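Local coordinates for indole-3-acetic acid-amido synthetase GH3.15 (Arabidopsis thaliana, PDB 6E1Q), which catalyses the ATP-dependent conjugation of glutamine, and possibly cysteine, to the auxin precursor indole-3-butyric acid, and likewise acts on the herbicide 2,4-DB, at residues 479-484 and 531-536; 539-544 and 568-573; 527-532 and 575-580. All coordinates share one frame; numbering follows the deposited sequence.

Interaction 1: residues 479-484 and 531-536; sequences VIYWEL and KVVKPG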
ATOM      1  N   VAL A 479      -6.336  21.901  11.543  1.00 48.44           N
ATOM      2  CA  VAL A 479      -7.653  21.284  11.621  1.00 40.57           C
ATOM      3  C   VAL A 479      -7.489  19.801  11.305  1.00 44.30           C
ATOM      4  O   VAL A 479      -7.015  19.451  10.215  1.00 39.88           O
ATOM      5  CB  VAL A 479      -8.634  21.934  10.630  1.00 41.59           C
ATOM      6  CG1 VAL A 479      -9.924  21.142  10.584  1.00 36.99           C
ATOM      7  CG2 VAL A 479      -8.905  23.382  11.003  1.00 43.48           C
ATOM      8  N   ILE A 480      -7.894  18.932  12.235  1.00 40.14           N
ATOM      9  CA  ILE A 480      -7.934  17.487  11.996  1.00 38.93           C
ATOM     10  C   ILE A 480      -9.388  17.025  11.916  1.00 37.45           C
ATOM     11  O   ILE A 480     -10.169  17.237  12.852  1.00 36.75           O
ATOM     12  CB  ILE A 480      -7.170  16.708  13.079  1.00 35.59           C
ATOM     13  CG1 ILE A 480      -5.928  17.478  13.518  1.00 40.16           C
ATOM     14  CG2 ILE A 480      -6.800  15.322  12.566  1.00 28.08           C
ATOM     15  CD1 ILE A 480      -4.823  17.522  12.488  1.00 36.03           C
ATOM     16  N   TYR A 481      -9.751  16.374  10.805  1.00 33.67           N
ATOM     17  CA  TYR A 481     -11.091  15.811  10.635  1.00 38.00           C
ATOM     18  C   TYR A 481     -11.106  14.358  11.113  1.00 34.59           C
ATOM     19  O   TYR A 481     -10.350  13.526  10.607  1.00 29.58           O
ATOM     20  CB  TYR A 481     -11.544  15.885   9.172  1.00 37.36           C
ATOM     21  CG  TYR A 481     -11.589  17.289   8.597  1.00 40.84           C
ATOM     22  CD1 TYR A 481     -12.715  18.091   8.746  1.00 43.03           C
ATOM     23  CD2 TYR A 481     -10.497  17.811   7.908  1.00 45.34           C
ATOM     24  CE1 TYR A 481     -12.752  19.391   8.223  1.00 45.36           C
ATOM     25  CE2 TYR A 481     -10.524  19.101   7.382  1.00 45.74           C
ATOM     26  CZ  TYR A 481     -11.653  19.877   7.541  1.00 47.76           C
ATOM     27  OH  TYR A 481     -11.660  21.138   7.016  1.00 53.56           O
ATOM     28  N   TRP A 482     -11.997  14.046  12.047  1.00 31.97           N
ATOM     29  CA  TRP A 482     -12.110  12.720  12.644  1.00 35.29           C
ATOM     30  C   TRP A 482     -13.477  12.138  12.307  1.00 40.10           C
ATOM     31  O   TRP A 482     -14.506  12.739  12.632  1.00 40.74           O
ATOM     32  CB  TRP A 482     -11.936  12.785  14.169  1.00 31.29           C
ATOM     33  CG  TRP A 482     -10.508  12.693  14.645  1.00 30.70           C
ATOM     34  CD1 TRP A 482      -9.387  12.893  13.906  1.00 32.73           C
ATOM     35  CD2 TRP A 482     -10.067  12.363  15.966  1.00 26.91           C
ATOM     36  NE1 TRP A 482      -8.267  12.716  14.683  1.00 31.71           N
ATOM     37  CE2 TRP A 482      -8.657  12.384  15.951  1.00 32.17           C
ATOM     38  CE3 TRP A 482     -10.726  12.052  17.158  1.00 31.26           C
ATOM     39  CZ2 TRP A 482      -7.892  12.100  17.078  1.00 28.05           C
ATOM     40  CZ3 TRP A 482      -9.963  11.767  18.286  1.00 27.85           C
ATOM     41  CH2 TRP A 482      -8.564  11.784  18.232  1.00 32.40           C
ATOM     42  N   GLU A 483     -13.496  10.973  11.672  1.00 34.16           N
ATOM     43  CA  GLU A 483     -14.744  10.232  11.506  1.00 35.55           C
ATOM     44  C   GLU A 483     -14.783   9.122  12.546  1.00 28.39           C
ATOM     45  O   GLU A 483     -13.924   8.234  12.541  1.00 33.21           O
ATOM     46  CB  GLU A 483     -14.891   9.654  10.100  1.00 41.18           C
ATOM     47  CG  GLU A 483     -16.205   8.899   9.944  1.00 48.39           C
ATOM     48  CD  GLU A 483     -16.479   8.455   8.525  1.00 52.36           C
ATOM     49  OE1 GLU A 483     -16.122   9.200   7.583  1.00 52.10           O
ATOM     50  OE2 GLU A 483     -17.071   7.363   8.361  1.00 54.64           O
ATOM     51  N   LEU A 484     -15.759   9.187  13.447  1.00 31.17           N
ATOM     52  CA  LEU A 484     -15.872   8.265  14.568  1.00 39.94           C
ATOM     53  C   LEU A 484     -16.941   7.209  14.311  1.00 42.08           C
ATOM     54  O   LEU A 484     -17.928   7.464  13.619  1.00 53.91           O
ATOM     55  CB  LEU A 484     -16.198   9.024  15.865  1.00 40.51           C
ATOM     56  CG  LEU A 484     -15.148  10.060  16.291  1.00 44.27           C
ATOM     57  CD1 LEU A 484     -15.528  10.794  17.588  1.00 47.86           C
ATOM     58  CD2 LEU A 484     -13.765   9.419  16.407  1.00 34.31           C
ATOM     59  N   LYS A 531     -12.354  18.435  14.229  1.00 39.93           N
ATOM     60  CA  LYS A 531     -13.731  18.496  13.764  1.00 41.34           C
ATOM     61  C   LYS A 531     -14.204  17.072  13.508  1.00 45.54           C
ATOM     62  O   LYS A 531     -13.566  16.323  12.759  1.00 45.34           O
ATOM     63  CB  LYS A 531     -13.855  19.360  12.508  1.00 41.97           C
ATOM     64  CG  LYS A 531     -13.432  20.831  12.716  1.00 53.76           C
ATOM     65  CD  LYS A 531     -13.285  21.599  11.394  1.00 58.48           C
ATOM     66  CE  LYS A 531     -13.978  22.944  11.445  1.00 64.32           C
ATOM     67  NZ  LYS A 531     -13.186  24.056  10.861  1.00 66.87           N
ATOM     68  N   VAL A 532     -15.282  16.683  14.175  1.00 41.09           N
ATOM     69  CA  VAL A 532     -15.874  15.370  13.959  1.00 44.43           C
ATOM     70  C   VAL A 532     -16.807  15.444  12.758  1.00 49.78           C
ATOM     71  O   VAL A 532     -17.688  16.308  12.693  1.00 55.45           O
ATOM     72  CB  VAL A 532     -16.612  14.902  15.219  1.00 47.35           C
ATOM     73  CG1 VAL A 532     -17.343  13.601  14.961  1.00 48.12           C
ATOM     74  CG2 VAL A 532     -15.610  14.734  16.353  1.00 46.10           C
ATOM     75  N   VAL A 533     -16.608  14.555  11.794  1.00 42.37           N
ATOM     76  CA  VAL A 533     -17.426  14.553  10.584  1.00 47.90           C
ATOM     77  C   VAL A 533     -18.386  13.377  10.634  1.00 46.75           C
ATOM     78  O   VAL A 533     -18.103  12.342  11.245  1.00 48.69           O
ATOM     79  CB  VAL A 533     -16.565  14.526   9.308  1.00 43.05           C
ATOM     80  CG1 VAL A 533     -15.841  15.848   9.158  1.00 43.65           C
ATOM     81  CG2 VAL A 533     -15.557  13.373   9.371  1.00 38.78           C
ATOM     82  N   LYS A 534     -19.544  13.559  10.002  1.00 59.31           N
ATOM     83  CA  LYS A 534     -20.558  12.514   9.945  1.00 63.85           C
ATOM     84  C   LYS A 534     -20.000  11.251   9.286  1.00 59.55           C
ATOM     85  O   LYS A 534     -19.109  11.325   8.432  1.00 59.51           O
ATOM     86  CB  LYS A 534     -21.781  13.016   9.168  1.00 69.28           C
ATOM     87  CG  LYS A 534     -23.123  12.485   9.672  1.00 75.94           C
ATOM     88  CD  LYS A 534     -24.282  12.771   8.708  1.00 74.61           C
ATOM     89  CE  LYS A 534     -25.545  13.193   9.477  1.00 72.55           C
ATOM     90  NZ  LYS A 534     -26.717  13.404   8.589  1.00 72.09           N
ATOM     91  N   PRO A 535     -20.495  10.075   9.677  1.00 56.93           N
ATOM     92  CA  PRO A 535     -20.108   8.838   8.986  1.00 51.67           C
ATOM     93  C   PRO A 535     -20.353   8.937   7.482  1.00 52.50           C
ATOM     94  O   PRO A 535     -21.307   9.577   7.025  1.00 48.62           O
ATOM     95  CB  PRO A 535     -21.013   7.779   9.626  1.00 56.99           C
ATOM     96  CG  PRO A 535     -21.306   8.310  10.989  1.00 62.95           C
ATOM     97  CD  PRO A 535     -21.322   9.813  10.872  1.00 59.84           C
ATOM     98  N   GLY A 536     -19.479   8.292   6.710  1.00 52.29           N
ATOM     99  CA  GLY A 536     -19.511   8.401   5.266  1.00 56.05           C
ATOM    100  C   GLY A 536     -18.769   9.590   4.696  1.00 58.52           C
ATOM    101  O   GLY A 536     -18.646   9.692   3.466  1.00 62.01           O
TER
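Y481 and W482 pair with K531 and V532 as parallel neighbours in the mixed four-stranded sheet of the GH3 C-terminal domain, a worked example of how a strand pair joins regular backbone bonding to face-specific side-chain packing. The short axes approach to 4.6 Å at an angle of 38°, a marked twist. Three backbone hydrogen bonds make the pairing: K531 N to I480 O, W482 N to K531 O, and V533 N to W482 O at 2.9 Å.

Apolar packing divides by face. On one side the K531 chain runs alongside the Y481 ring, both pointing the same way, and its CD reaches CE1 of Y481 at 3.9 Å. CG1 of V479, placed anti to the backbone N (chi1 172°), lies over one face of that ring toward its rim and also presses on K531 CD, a tight carbon contact of 3.5 Å. V533 crosses Y481 at about a right angle. Beyond this packing, K531 NZ forms a salt bridge with E571. On the other face, L484 CD1 meets V532 CG2 at 4.1 Å, while the indole of W482 turns from V532 toward helix 497-510.

The polar side-chain link lies where strand 529-533 gives way to helix 537-547. E483 stretches out with CG anti to its own N, carrying the carboxylate past P535 to G536, the N-cap residue, while OE1 accepts a bond from F538 N. With an alanine here both carboxylate bonds go, and the amides of G536 and F538 would probably be left without these mates at the helix start. G536 N approaches E483 OE2 from above the carboxylate plane, 55° out of it, at 3.1 Å.

Interaction 2: residues 539-544 and 568-573; sequences DELMNF and KILEAN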
ATOM      1  N   ASP A 539     -15.796   8.335   2.579  1.00 38.41           N
ATOM      2  CA  ASP A 539     -16.215   7.790   1.287  1.00 48.37           C
ATOM      3  C   ASP A 539     -16.607   8.889   0.311  1.00 46.99           C
ATOM      4  O   ASP A 539     -16.306   8.793  -0.882  1.00 46.08           O
ATOM      5  CB  ASP A 539     -17.371   6.818   1.458  1.00 55.11           C
ATOM      6  CG  ASP A 539     -16.944   5.553   2.109  1.00 69.94           C
ATOM      7  OD1 ASP A 539     -15.716   5.371   2.265  1.00 75.65           O
ATOM      8  OD2 ASP A 539     -17.823   4.738   2.439  1.00 81.08           O
ATOM      9  N   GLU A 540     -17.285   9.939   0.787  1.00 48.62           N
ATOM     10  CA  GLU A 540     -17.555  11.079  -0.086  1.00 49.86           C
ATOM     11  C   GLU A 540     -16.254  11.709  -0.567  1.00 48.49           C
ATOM     12  O   GLU A 540     -16.118  12.060  -1.744  1.00 50.16           O
ATOM     13  CB  GLU A 540     -18.420  12.127   0.632  1.00 49.22           C
ATOM     14  CG  GLU A 540     -18.713  13.382  -0.236  1.00 56.52           C
ATOM     15  CD  GLU A 540     -19.642  14.410   0.444  1.00 67.02           C
ATOM     16  OE1 GLU A 540     -20.119  14.142   1.563  1.00 66.61           O
ATOM     17  OE2 GLU A 540     -19.896  15.489  -0.141  1.00 65.28           O
ATOM     18  N   LEU A 541     -15.290  11.864   0.338  1.00 42.59           N
ATOM     19  CA  LEU A 541     -13.992  12.395  -0.047  1.00 40.62           C
ATOM     20  C   LEU A 541     -13.369  11.523  -1.118  1.00 36.61           C
ATOM     21  O   LEU A 541     -12.895  12.015  -2.147  1.00 42.63           O
ATOM     22  CB  LEU A 541     -13.075  12.483   1.182  1.00 36.17           C
ATOM     23  CG  LEU A 541     -11.690  13.089   0.920  1.00 32.49           C
ATOM     24  CD1 LEU A 541     -11.816  14.572   0.506  1.00 34.87           C
ATOM     25  CD2 LEU A 541     -10.788  12.960   2.128  1.00 30.61           C
ATOM     26  N   MET A 542     -13.387  10.210  -0.895  1.00 34.00           N
ATOM     27  CA  MET A 542     -12.794   9.280  -1.845  1.00 34.53           C
ATOM     28  C   MET A 542     -13.456   9.383  -3.210  1.00 39.39           C
ATOM     29  O   MET A 542     -12.767   9.437  -4.238  1.00 38.23           O
ATOM     30  CB  MET A 542     -12.903   7.855  -1.302  1.00 31.84           C
ATOM     31  CG  MET A 542     -12.778   6.799  -2.378  1.00 35.74           C
ATOM     32  SD  MET A 542     -12.314   5.204  -1.739  1.00 42.69           S
ATOM     33  CE  MET A 542     -13.995   4.697  -1.563  1.00 49.47           C
ATOM     34  N   ASN A 543     -14.792   9.411  -3.243  1.00 37.19           N
ATOM     35  CA  ASN A 543     -15.494   9.454  -4.526  1.00 46.94           C
ATOM     36  C   ASN A 543     -15.205  10.755  -5.262  1.00 43.66           C
ATOM     37  O   ASN A 543     -15.223  10.799  -6.503  1.00 46.05           O
ATOM     38  CB  ASN A 543     -17.000   9.275  -4.311  1.00 42.19           C
ATOM     39  CG  ASN A 543     -17.362   7.851  -3.919  1.00 49.09           C
ATOM     40  OD1 ASN A 543     -16.671   6.900  -4.283  1.00 51.77           O
ATOM     41  ND2 ASN A 543     -18.462   7.695  -3.197  1.00 53.86           N
ATOM     42  N   PHE A 544     -14.930  11.817  -4.509  1.00 43.50           N
ATOM     43  CA  PHE A 544     -14.525  13.073  -5.120  1.00 42.51           C
ATOM     44  C   PHE A 544     -13.230  12.898  -5.909  1.00 41.35           C
ATOM     45  O   PHE A 544     -13.134  13.312  -7.071  1.00 40.70           O
ATOM     46  CB  PHE A 544     -14.370  14.138  -4.032  1.00 43.94           C
ATOM     47  CG  PHE A 544     -13.747  15.400  -4.524  1.00 49.94           C
ATOM     48  CD1 PHE A 544     -14.493  16.325  -5.235  1.00 53.09           C
ATOM     49  CD2 PHE A 544     -12.401  15.650  -4.298  1.00 48.26           C
ATOM     50  CE1 PHE A 544     -13.908  17.486  -5.705  1.00 51.95           C
ATOM     51  CE2 PHE A 544     -11.806  16.810  -4.765  1.00 47.53           C
ATOM     52  CZ  PHE A 544     -12.558  17.727  -5.467  1.00 51.90           C
ATOM     53  N   LYS A 568     -14.099  21.791   0.846  1.00 57.77           N
ATOM     54  CA  LYS A 568     -15.515  22.109   0.967  1.00 70.67           C
ATOM     55  C   LYS A 568     -16.336  20.856   1.261  1.00 66.21           C
ATOM     56  O   LYS A 568     -17.355  20.919   1.956  1.00 92.64           O
ATOM     57  CB  LYS A 568     -15.974  22.817  -0.309  1.00 77.52           C
ATOM     58  CG  LYS A 568     -17.441  23.197  -0.342  1.00 79.39           C
ATOM     59  CD  LYS A 568     -17.751  24.018  -1.587  1.00 93.71           C
ATOM     60  CE  LYS A 568     -18.924  23.463  -2.384  1.00100.48           C
ATOM     61  NZ  LYS A 568     -20.042  22.891  -1.549  1.00103.93           N
ATOM     62  N   ILE A 569     -15.881  19.704   0.787  1.00 58.36           N
ATOM     63  CA  ILE A 569     -16.562  18.452   1.100  1.00 59.98           C
ATOM     64  C   ILE A 569     -16.377  18.080   2.570  1.00 63.38           C
ATOM     65  O   ILE A 569     -17.319  17.637   3.238  1.00 64.78           O
ATOM     66  CB  ILE A 569     -16.066  17.331   0.178  1.00 56.15           C
ATOM     67  CG1 ILE A 569     -16.612  17.531  -1.247  1.00 52.13           C
ATOM     68  CG2 ILE A 569     -16.417  15.961   0.782  1.00 46.05           C
ATOM     69  CD1 ILE A 569     -16.499  16.302  -2.122  1.00 48.00           C
ATOM     70  N   LEU A 570     -15.150  18.182   3.080  1.00 54.84           N
ATOM     71  CA  LEU A 570     -14.945  17.891   4.496  1.00 54.58           C
ATOM     72  C   LEU A 570     -15.670  18.899   5.375  1.00 60.79           C
ATOM     73  O   LEU A 570     -16.273  18.522   6.384  1.00 52.12           O
ATOM     74  CB  LEU A 570     -13.463  17.857   4.824  1.00 41.24           C
ATOM     75  CG  LEU A 570     -12.725  16.741   4.092  1.00 40.80           C
ATOM     76  CD1 LEU A 570     -11.290  17.131   3.879  1.00 46.96           C
ATOM     77  CD2 LEU A 570     -12.831  15.495   4.943  1.00 37.11           C
ATOM     78  N   GLU A 571     -15.669  20.175   4.976  1.00 63.20           N
ATOM     79  CA  GLU A 571     -16.226  21.208   5.837  1.00 62.11           C
ATOM     80  C   GLU A 571     -17.736  21.060   5.991  1.00 62.52           C
ATOM     81  O   GLU A 571     -18.265  21.292   7.081  1.00 61.47           O
ATOM     82  CB  GLU A 571     -15.843  22.605   5.326  1.00 68.12           C
ATOM     83  CG  GLU A 571     -14.504  23.168   5.881  1.00 71.78           C
ATOM     84  CD  GLU A 571     -14.420  23.241   7.422  1.00 79.34           C
ATOM     85  OE1 GLU A 571     -15.428  22.988   8.115  1.00 84.11           O
ATOM     86  OE2 GLU A 571     -13.323  23.544   7.942  1.00 77.44           O
ATOM     87  N   ALA A 572     -18.454  20.629   4.954  1.00 62.06           N
ATOM     88  CA  ALA A 572     -19.887  20.524   5.206  1.00 73.07           C
ATOM     89  C   ALA A 572     -20.295  19.164   5.769  1.00 64.76           C
ATOM     90  O   ALA A 572     -21.484  18.947   6.017  1.00 71.13           O
ATOM     91  CB  ALA A 572     -20.696  20.864   3.944  1.00 75.70           C
ATOM     92  N   ASN A 573     -19.360  18.256   6.010  1.00 63.28           N
ATOM     93  CA  ASN A 573     -19.677  17.082   6.817  1.00 63.31           C
ATOM     94  C   ASN A 573     -19.443  17.298   8.312  1.00 55.09           C
ATOM     95  O   ASN A 573     -19.724  16.389   9.102  1.00 50.39           O
ATOM     96  CB  ASN A 573     -18.869  15.861   6.357  1.00 54.63           C
ATOM     97  CG  ASN A 573     -19.403  15.254   5.067  1.00 59.88           C
ATOM     98  OD1 ASN A 573     -20.228  14.323   5.096  1.00 53.33           O
ATOM     99  ND2 ASN A 573     -18.881  15.726   3.930  1.00 47.13           N
TER
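I569 on helix 564-571 packs between E540 and F544, one turn apart on helix 537-547, in a small helix-helix contact within the C-terminal part of this GH3 enzyme. Its two branches divide the work. CD1 reaches the root of the aromatic side chain, 3.6 Å from F544 CB, and touches CG and CD1 of the ring obliquely. CG2, anti to the backbone N, instead meets E540 along its CG and the carboxylate beyond, 3.6 Å from CG. This is the close part of the interface; on the more buried flank the packing is looser, where CD1 of L541 and CD1 of L570 come only to 4.3 Å. There the neighbouring loop residues Y555 and V561 add further packing, against L541 and L570 respectively.

Toward solvent the chemistry becomes polar. The extended chain of exposed E540 comes in from the direction opposite to I569 and carries its carboxylate past that residue to N573, whose amide plane is turned 72° from it. N573 ND2 serves two acceptors, both lying nearly in the amide plane, which probably fixes the rotation of the group: I569 O accepts one bond, at a rather short modelled distance, and E540 OE1 the other, met by ND2 from above the carboxylate plane at 3.1 Å.

Interaction 3: residues 527-532 and 575-580; sequences PLEIKV and ISEFLS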
ATOM      1  N   PRO A 527      -4.559  27.204  18.612  1.00 62.58           N
ATOM      2  CA  PRO A 527      -4.890  25.913  19.231  1.00 54.35           C
ATOM      3  C   PRO A 527      -5.395  24.905  18.208  1.00 50.60           C
ATOM      4  O   PRO A 527      -6.272  25.208  17.398  1.00 47.92           O
ATOM      5  CB  PRO A 527      -5.979  26.274  20.250  1.00 54.32           C
ATOM      6  CG  PRO A 527      -5.956  27.799  20.344  1.00 56.37           C
ATOM      7  CD  PRO A 527      -5.499  28.264  19.008  1.00 64.50           C
ATOM      8  N   LEU A 528      -4.852  23.692  18.266  1.00 47.33           N
ATOM      9  CA  LEU A 528      -5.279  22.656  17.338  1.00 42.05           C
ATOM     10  C   LEU A 528      -6.763  22.374  17.506  1.00 43.27           C
ATOM     11  O   LEU A 528      -7.313  22.427  18.611  1.00 43.40           O
ATOM     12  CB  LEU A 528      -4.482  21.372  17.542  1.00 44.23           C
ATOM     13  CG  LEU A 528      -4.789  20.212  16.586  1.00 37.89           C
ATOM     14  CD1 LEU A 528      -3.513  19.524  16.150  1.00 38.61           C
ATOM     15  CD2 LEU A 528      -5.734  19.205  17.243  1.00 30.57           C
ATOM     16  N   GLU A 529      -7.405  22.062  16.385  1.00 42.61           N
ATOM     17  CA  GLU A 529      -8.841  21.854  16.322  1.00 42.53           C
ATOM     18  C   GLU A 529      -9.128  20.487  15.735  1.00 42.29           C
ATOM     19  O   GLU A 529      -8.556  20.120  14.706  1.00 45.61           O
ATOM     20  CB  GLU A 529      -9.498  22.936  15.465  1.00 47.20           C
ATOM     21  CG  GLU A 529     -10.983  22.760  15.253  1.00 49.62           C
ATOM     22  CD  GLU A 529     -11.616  23.992  14.603  1.00 64.10           C
ATOM     23  OE1 GLU A 529     -10.867  24.872  14.119  1.00 67.44           O
ATOM     24  OE2 GLU A 529     -12.860  24.078  14.582  1.00 66.42           O
ATOM     25  N   ILE A 530     -10.019  19.739  16.376  1.00 42.02           N
ATOM     26  CA  ILE A 530     -10.538  18.500  15.823  1.00 39.40           C
ATOM     27  C   ILE A 530     -11.998  18.727  15.479  1.00 46.67           C
ATOM     28  O   ILE A 530     -12.783  19.180  16.329  1.00 40.50           O
ATOM     29  CB  ILE A 530     -10.375  17.309  16.783  1.00 39.41           C
ATOM     30  CG1 ILE A 530      -8.895  16.968  16.969  1.00 31.74           C
ATOM     31  CG2 ILE A 530     -11.154  16.095  16.254  1.00 32.48           C
ATOM     32  CD1 ILE A 530      -8.636  15.874  18.003  1.00 32.08           C
ATOM     33  N   LYS A 531     -12.354  18.435  14.229  1.00 39.93           N
ATOM     34  CA  LYS A 531     -13.731  18.496  13.764  1.00 41.34           C
ATOM     35  C   LYS A 531     -14.204  17.072  13.508  1.00 45.54           C
ATOM     36  O   LYS A 531     -13.566  16.323  12.759  1.00 45.34           O
ATOM     37  CB  LYS A 531     -13.855  19.360  12.508  1.00 41.97           C
ATOM     38  CG  LYS A 531     -13.432  20.831  12.716  1.00 53.76           C
ATOM     39  CD  LYS A 531     -13.285  21.599  11.394  1.00 58.48           C
ATOM     40  CE  LYS A 531     -13.978  22.944  11.445  1.00 64.32           C
ATOM     41  NZ  LYS A 531     -13.186  24.056  10.861  1.00 66.87           N
ATOM     42  N   VAL A 532     -15.282  16.683  14.175  1.00 41.09           N
ATOM     43  CA  VAL A 532     -15.874  15.370  13.959  1.00 44.43           C
ATOM     44  C   VAL A 532     -16.807  15.444  12.758  1.00 49.78           C
ATOM     45  O   VAL A 532     -17.688  16.308  12.693  1.00 55.45           O
ATOM     46  CB  VAL A 532     -16.612  14.902  15.219  1.00 47.35           C
ATOM     47  CG1 VAL A 532     -17.343  13.601  14.961  1.00 48.12           C
ATOM     48  CG2 VAL A 532     -15.610  14.734  16.353  1.00 46.10           C
ATOM     49  N   ILE A 575     -19.752  17.977  12.083  1.00 68.73           N
ATOM     50  CA  ILE A 575     -20.767  18.046  13.135  1.00 77.83           C
ATOM     51  C   ILE A 575     -20.319  18.992  14.239  1.00 79.67           C
ATOM     52  O   ILE A 575     -20.873  20.083  14.434  1.00 83.04           O
ATOM     53  CB  ILE A 575     -21.032  16.676  13.785  1.00 70.93           C
ATOM     54  CG1 ILE A 575     -21.349  15.595  12.774  1.00 71.58           C
ATOM     55  CG2 ILE A 575     -22.129  16.805  14.857  1.00 69.12           C
ATOM     56  CD1 ILE A 575     -21.395  14.235  13.450  1.00 70.96           C
ATOM     57  N   SER A 576     -19.343  18.531  15.004  1.00 66.63           N
ATOM     58  CA  SER A 576     -18.842  19.228  16.165  1.00 56.92           C
ATOM     59  C   SER A 576     -17.394  19.609  15.921  1.00 57.60           C
ATOM     60  O   SER A 576     -16.695  18.994  15.105  1.00 54.90           O
ATOM     61  CB  SER A 576     -18.980  18.361  17.414  1.00 50.84           C
ATOM     62  OG  SER A 576     -18.774  16.991  17.115  1.00 59.45           O
ATOM     63  N   GLU A 577     -16.981  20.672  16.589  1.00 51.12           N
ATOM     64  CA  GLU A 577     -15.617  21.150  16.571  1.00 53.64           C
ATOM     65  C   GLU A 577     -15.136  21.221  18.006  1.00 56.21           C
ATOM     66  O   GLU A 577     -15.915  21.501  18.921  1.00 55.02           O
ATOM     67  CB  GLU A 577     -15.498  22.534  15.936  1.00 62.71           C
ATOM     68  CG  GLU A 577     -15.776  22.572  14.467  1.00 79.69           C
ATOM     69  CD  GLU A 577     -16.621  23.747  14.062  1.00 97.00           C
ATOM     70  OE1 GLU A 577     -17.768  23.850  14.546  1.00104.41           O
ATOM     71  OE2 GLU A 577     -16.133  24.564  13.252  1.00101.53           O
ATOM     72  N   PHE A 578     -13.847  20.971  18.192  1.00 50.56           N
ATOM     73  CA  PHE A 578     -13.236  21.023  19.511  1.00 50.93           C
ATOM     74  C   PHE A 578     -11.855  21.633  19.364  1.00 46.45           C
ATOM     75  O   PHE A 578     -11.177  21.415  18.355  1.00 46.55           O
ATOM     76  CB  PHE A 578     -13.150  19.627  20.140  1.00 45.47           C
ATOM     77  CG  PHE A 578     -14.471  18.909  20.196  1.00 48.32           C
ATOM     78  CD1 PHE A 578     -15.314  19.061  21.287  1.00 52.02           C
ATOM     79  CD2 PHE A 578     -14.881  18.103  19.148  1.00 41.51           C
ATOM     80  CE1 PHE A 578     -16.531  18.402  21.338  1.00 49.73           C
ATOM     81  CE2 PHE A 578     -16.089  17.445  19.189  1.00 43.39           C
ATOM     82  CZ  PHE A 578     -16.922  17.596  20.288  1.00 48.12           C
ATOM     83  N   LEU A 579     -11.451  22.405  20.359  1.00 46.08           N
ATOM     84  CA  LEU A 579     -10.137  23.019  20.385  1.00 44.38           C
ATOM     85  C   LEU A 579      -9.364  22.502  21.586  1.00 49.26           C
ATOM     86  O   LEU A 579      -9.945  22.204  22.638  1.00 50.00           O
ATOM     87  CB  LEU A 579     -10.234  24.543  20.464  1.00 47.40           C
ATOM     88  CG  LEU A 579     -10.939  25.240  19.306  1.00 50.41           C
ATOM     89  CD1 LEU A 579     -11.336  26.670  19.700  1.00 53.53           C
ATOM     90  CD2 LEU A 579     -10.031  25.247  18.108  1.00 50.87           C
ATOM     91  N   SER A 580      -8.046  22.411  21.431  1.00 45.38           N
ATOM     92  CA  SER A 580      -7.201  22.133  22.583  1.00 41.81           C
ATOM     93  C   SER A 580      -7.352  23.258  23.597  1.00 51.71           C
ATOM     94  O   SER A 580      -7.355  24.434  23.234  1.00 46.69           O
ATOM     95  CB  SER A 580      -5.742  21.994  22.153  1.00 44.69           C
ATOM     96  OG  SER A 580      -4.872  21.925  23.276  1.00 49.12           O
TER
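E529 and E577 reach the same spot by different torsions: E529 is fully extended, with CG anti to its backbone N (chi1 176°), whereas E577 sets CG anti to its carbonyl carbon and then bends at chi2. As a result E529 OE2 lies 3.3 Å from E577 CG. The two carboxylates are only 22° apart in plane, and the OE2 atoms of E529 and E577 come to 3.6 Å. K531, running beside E577 in the same direction, brings its ammonium group to one side of the two like charges, about equally far from each, so that their repulsion is probably eased. Both ion pairs are long, however, with K531 NZ 3.8 Å from E577 OE2; the stronger partner of K531 is E571, and E529 OE1 has its own bond to H477. This network decorates an antiparallel strand pair, 164° between the short axes.

The backbones of I530 and F578 form a hydrogen-bonded pair, N to O in both directions. V532 N binds S576 O, and the pairing is continued at the two ends by I575 N to V532 O at 2.7 Å and by S580 N to L528 O at 2.9 Å. The face opposite the charges is mainly apolar: V532 CG2 meets the edge of the F578 ring, 4.0 Å from CE2, and V532 CB lies against S576 OG. Back on the charged face, L579 CD2 covers the base of E529, 3.6 Å from its CB.

Strand 574-579 is the outermost of its sheet within the chain, whereas strand 529-533 has a second neighbour in strand 477-485. Helix 497-510 covers the I530 and F578 face through M500, and helix 513-522 packs at the end near P527 and S580 through R519.

Overall arrangement
Strand 529-533 belongs to both interaction 1 and interaction 3, pairing in parallel on one edge and antiparallel on the other, so K531 and V532 serve both. Interaction 1 is the buried one; interaction 3, at the outermost strand, is partly buried and pairs backbone bonding with a charged cluster. Interaction 2, also partly buried, relies on side chains between two helices and is nested in the chain between the strands of interaction 3: helix 537-547 follows strand 529-533, and helix 564-571 precedes strand 574-579. The salt bridge from K531 NZ to E571 OE2, 3.0 Å long, ties that helix to the shared strand.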